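Interferon-inducible and double-stranded-dependent eIF-2kinase (Carassius auratus, PDB 4KMF) binds left-handed Z-DNA through its Zalpha domain, the part present here, and as a PKR-like kinase probably phosphorylates the translation initiation factor eIF2alpha. Local coordinates at residues Y41-Q44 with R45-Q48. Numbering follows the deposited sequence.
Sequences YNLQ and RSNQ. With nucleotides of chain B.
Leu43 meets Gln48 twice where helix 33-45 ends. Its carbonyl O accepts a hydrogen bond from Gln48 N at 2.8 Å, with a C=O...N angle of 167°, while its CD2 methyl lies against the Gln48 amide, 3.4 Å from CD. The Leu43 side chain also packs on Ile10 and Ile11 of helix 2-17. Nested inside that bond, Asn47 N bonds to Gln44 O at 3.1 Å, the donor lying well above the carbonyl plane. With Asn47 at positive phi, this pair of bonds defines a Schellman motif, which turns the chain from the recognition helix of the winged helix-turn-helix Zalpha fold toward strand 49-51. Arg45 N bonds to Tyr41 O, and its side chain starts back along the helix: CG anti to the carbonyl carbon (chi1 -73°) lies 3.5 Å from Tyr41 O, and CB 3.4 Å from Asn42 O. Farther out, a water accepts from Arg45 NH1 at 2.6 Å, in the guanidinium plane, and donates weakly to Asn42 OD1. Tyr41 faces the Z-DNA: C8 of DG5 of chain B lies over the ring centre, 3.3 Å above its plane, and Tyr41 OH donates to OP1 of DC4 of chain B at 2.7 Å, in the ring plane. An alanine in place of Tyr41 is likely to leave OP1 without this donor and the guanine C8 without the aromatic face it rests on. Trp59 meets the tyrosine ring edge-to-face within the domain.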
ATOM      1  N   TYR A  41       4.005  13.194   0.828  1.00 15.87           N
ATOM      2  CA  TYR A  41       2.658  13.575   0.403  1.00 16.08           C
ATOM      3  C   TYR A  41       2.024  14.608   1.338  1.00 17.31           C
ATOM      4  O   TYR A  41       1.308  15.486   0.847  1.00 17.20           O
ATOM      5  CB  TYR A  41       1.755  12.348   0.163  1.00 16.18           C
ATOM      6  CG  TYR A  41       2.077  11.648  -1.152  1.00 15.04           C
ATOM      7  CD1 TYR A  41       3.036  10.610  -1.200  1.00 13.47           C
ATOM      8  CD2 TYR A  41       1.451  12.024  -2.342  1.00 16.01           C
ATOM      9  CE1 TYR A  41       3.362   9.971  -2.399  1.00 13.64           C
ATOM     10  CE2 TYR A  41       1.780  11.389  -3.560  1.00 15.78           C
ATOM     11  CZ  TYR A  41       2.750  10.370  -3.577  1.00 14.41           C
ATOM     12  OH  TYR A  41       3.061   9.763  -4.787  1.00 16.06           O
ATOM     13  N   ASN A  42       2.318  14.557   2.653  1.00 17.17           N
ATOM     14  CA  ASN A  42       1.890  15.659   3.561  1.00 17.77           C
ATOM     15  C   ASN A  42       2.565  16.961   3.151  1.00 17.93           C
ATOM     16  O   ASN A  42       1.909  18.003   3.078  1.00 18.77           O
ATOM     17  CB  ASN A  42       2.320  15.403   5.017  1.00 18.55           C
ATOM     18  CG  ASN A  42       1.575  14.277   5.683  1.00 20.51           C
ATOM     19  OD1 ASN A  42       0.478  13.920   5.291  1.00 23.03           O
ATOM     20  ND2 ASN A  42       2.156  13.759   6.759  1.00 24.52           N
ATOM     21  N   LEU A  43       3.871  16.894   2.863  1.00 18.27           N
ATOM     22  CA  LEU A  43       4.632  18.067   2.406  1.00 17.78           C
ATOM     23  C   LEU A  43       4.088  18.600   1.085  1.00 18.12           C
ATOM     24  O   LEU A  43       4.175  19.780   0.810  1.00 19.28           O
ATOM     25  CB  LEU A  43       6.128  17.750   2.307  1.00 17.41           C
ATOM     26  CG  LEU A  43       6.892  17.658   3.619  1.00 16.57           C
ATOM     27  CD1 LEU A  43       8.267  17.096   3.378  1.00 18.64           C
ATOM     28  CD2 LEU A  43       6.975  19.062   4.261  1.00 17.51           C
ATOM     29  N   GLN A  44       3.522  17.744   0.253  1.00 18.89           N
ATOM     30  CA  GLN A  44       2.868  18.208  -0.943  1.00 19.66           C
ATOM     31  C   GLN A  44       1.536  18.910  -0.656  1.00 20.57           C
ATOM     32  O   GLN A  44       1.237  19.965  -1.236  1.00 20.04           O
ATOM     33  CB  GLN A  44       2.668  17.032  -1.880  1.00 19.73           C
ATOM     34  CG  GLN A  44       2.120  17.486  -3.224  1.00 22.63           C
ATOM     35  CD  GLN A  44       2.081  16.383  -4.201  1.00 27.62           C
ATOM     36  OE1 GLN A  44       2.762  16.440  -5.224  1.00 33.29           O
ATOM     37  NE2 GLN A  44       1.266  15.376  -3.929  1.00 27.45           N
ATOM     38  N   ARG A  45       0.749  18.355   0.262  1.00 20.56           N
ATOM     39  CA  ARG A  45      -0.468  19.010   0.723  1.00 21.50           C
ATOM     40  C   ARG A  45      -0.182  20.385   1.315  1.00 21.23           C
ATOM     41  O   ARG A  45      -0.977  21.291   1.161  1.00 22.47           O
ATOM     42  CB  ARG A  45      -1.184  18.165   1.769  1.00 22.37           C
ATOM     43  CG  ARG A  45      -1.871  16.962   1.227  1.00 25.68           C
ATOM     44  CD  ARG A  45      -2.742  16.303   2.308  1.00 28.37           C
ATOM     45  NE  ARG A  45      -4.129  16.777   2.207  1.00 32.79           N
ATOM     46  CZ  ARG A  45      -5.110  16.503   3.079  1.00 33.44           C
ATOM     47  NH1 ARG A  45      -4.898  15.736   4.146  1.00 34.19           N
ATOM     48  NH2 ARG A  45      -6.327  16.977   2.865  1.00 34.54           N
ATOM     49  N   SER A  46       0.984  20.550   1.924  1.00 20.67           N
ATOM     50  CA  SER A  46       1.315  21.783   2.610  1.00 20.19           C
ATOM     51  C   SER A  46       2.144  22.706   1.736  1.00 20.30           C
ATOM     52  O   SER A  46       2.676  23.709   2.214  1.00 20.16           O
ATOM     53  CB  SER A  46       1.975  21.518   3.966  1.00 20.88           C
ATOM     54  OG  SER A  46       3.213  20.842   3.843  1.00 19.99           O
ATOM     55  N   ASN A  47       2.239  22.355   0.453  1.00 20.11           N
ATOM     56  CA  ASN A  47       2.842  23.197  -0.597  1.00 21.27           C
ATOM     57  C   ASN A  47       4.338  23.418  -0.377  1.00 20.93           C
ATOM     58  O   ASN A  47       4.898  24.460  -0.735  1.00 21.98           O
ATOM     59  CB  ASN A  47       2.058  24.514  -0.768  1.00 22.27           C
ATOM     60  CG  ASN A  47       2.494  25.305  -1.993  1.00 23.86           C
ATOM     61  OD1 ASN A  47       2.629  24.759  -3.094  1.00 26.60           O
ATOM     62  ND2 ASN A  47       2.723  26.612  -1.806  1.00 27.35           N
ATOM     63  N   GLN A  48       5.010  22.416   0.179  1.00 20.07           N
ATOM     64  CA  GLN A  48       6.452  22.554   0.413  1.00 20.28           C
ATOM     65  C   GLN A  48       7.274  21.784  -0.629  1.00 20.24           C
ATOM     66  O   GLN A  48       8.439  22.102  -0.877  1.00 21.20           O
ATOM     67  CB  GLN A  48       6.805  22.083   1.819  1.00 19.70           C
ATOM     68  CG  GLN A  48       6.115  22.922   2.908  1.00 22.64           C
ATOM     69  CD  GLN A  48       6.458  22.472   4.308  1.00 26.18           C
ATOM     70  OE1 GLN A  48       5.637  21.849   5.023  1.00 28.66           O
ATOM     71  NE2 GLN A  48       7.677  22.755   4.711  1.00 26.79           N
TER
ATOM     72  P    DG B   5       4.204   3.668   0.218  1.00 18.98           P
ATOM     73  OP1  DG B   5       5.549   3.849  -0.338  1.00 18.71           O
ATOM     74  OP2  DG B   5       3.924   2.614   1.240  1.00 21.56           O
ATOM     75  O5'  DG B   5       3.667   5.055   0.800  1.00 17.92           O
ATOM     76  C5'  DG B   5       2.391   5.115   1.442  1.00 16.94           C
ATOM     77  C4'  DG B   5       2.104   6.578   1.685  1.00 18.28           C
ATOM     78  O4'  DG B   5       2.030   7.323   0.449  1.00 18.38           O
ATOM     79  C3'  DG B   5       0.785   6.774   2.396  1.00 21.30           C
ATOM     80  O3'  DG B   5       1.155   7.012   3.745  1.00 22.83           O
ATOM     81  C2'  DG B   5       0.195   8.036   1.790  1.00 18.52           C
ATOM     82  C1'  DG B   5       0.954   8.257   0.502  1.00 19.26           C
ATOM     83  N9   DG B   5       0.165   7.969  -0.702  1.00 17.40           N
ATOM     84  C8   DG B   5      -0.022   8.815  -1.778  1.00 17.92           C
ATOM     85  N7   DG B   5      -0.740   8.293  -2.729  1.00 17.23           N
ATOM     86  C5   DG B   5      -1.077   7.017  -2.254  1.00 17.46           C
ATOM     87  C6   DG B   5      -1.830   5.991  -2.889  1.00 16.85           C
ATOM     88  O6   DG B   5      -2.362   6.070  -4.011  1.00 17.63           O
ATOM     89  N1   DG B   5      -1.951   4.829  -2.106  1.00 16.26           N
ATOM     90  C2   DG B   5      -1.380   4.695  -0.849  1.00 16.74           C
ATOM     91  N2   DG B   5      -1.570   3.516  -0.236  1.00 18.56           N
ATOM     92  N3   DG B   5      -0.607   5.656  -0.260  1.00 17.69           N
ATOM     93  C4   DG B   5      -0.536   6.804  -1.000  1.00 16.70           C
ATOM     94  P    DC B   4       4.452   6.449  -4.920  1.00 17.70           P
ATOM     95  OP1  DC B   4       4.840   7.781  -4.399  1.00 17.42           O
ATOM     96  OP2  DC B   4       5.424   5.374  -4.758  1.00 18.03           O
ATOM     97  O5'  DC B   4       3.072   5.973  -4.298  1.00 17.83           O
ATOM     98  C5'  DC B   4       2.655   6.381  -2.968  1.00 16.20           C
ATOM     99  C4'  DC B   4       2.169   5.133  -2.223  1.00 16.36           C
ATOM    100  O4'  DC B   4       0.981   4.604  -2.867  1.00 17.49           O
ATOM    101  C3'  DC B   4       3.148   3.960  -2.196  1.00 15.49           C
ATOM    102  O3'  DC B   4       3.126   3.311  -0.916  1.00 17.70           O
ATOM    103  C2'  DC B   4       2.624   3.009  -3.257  1.00 14.34           C
ATOM    104  C1'  DC B   4       1.144   3.199  -3.022  1.00 15.75           C
ATOM    105  N1   DC B   4       0.330   2.719  -4.148  1.00 15.50           N
ATOM    106  C2   DC B   4      -0.055   1.374  -4.192  1.00 14.84           C
ATOM    107  O2   DC B   4       0.290   0.617  -3.288  1.00 14.93           O
ATOM    108  N3   DC B   4      -0.818   0.944  -5.236  1.00 15.13           N
ATOM    109  C4   DC B   4      -1.157   1.797  -6.218  1.00 15.50           C
ATOM    110  N4   DC B   4      -1.927   1.356  -7.199  1.00 15.78           N
ATOM    111  C5   DC B   4      -0.780   3.184  -6.188  1.00 15.74           C
ATOM    112  C6   DC B   4      -0.032   3.596  -5.154  1.00 16.36           C
TER
HETATM  113  O   HOH W   1      -2.899  14.593   5.357  1.00 30.08           O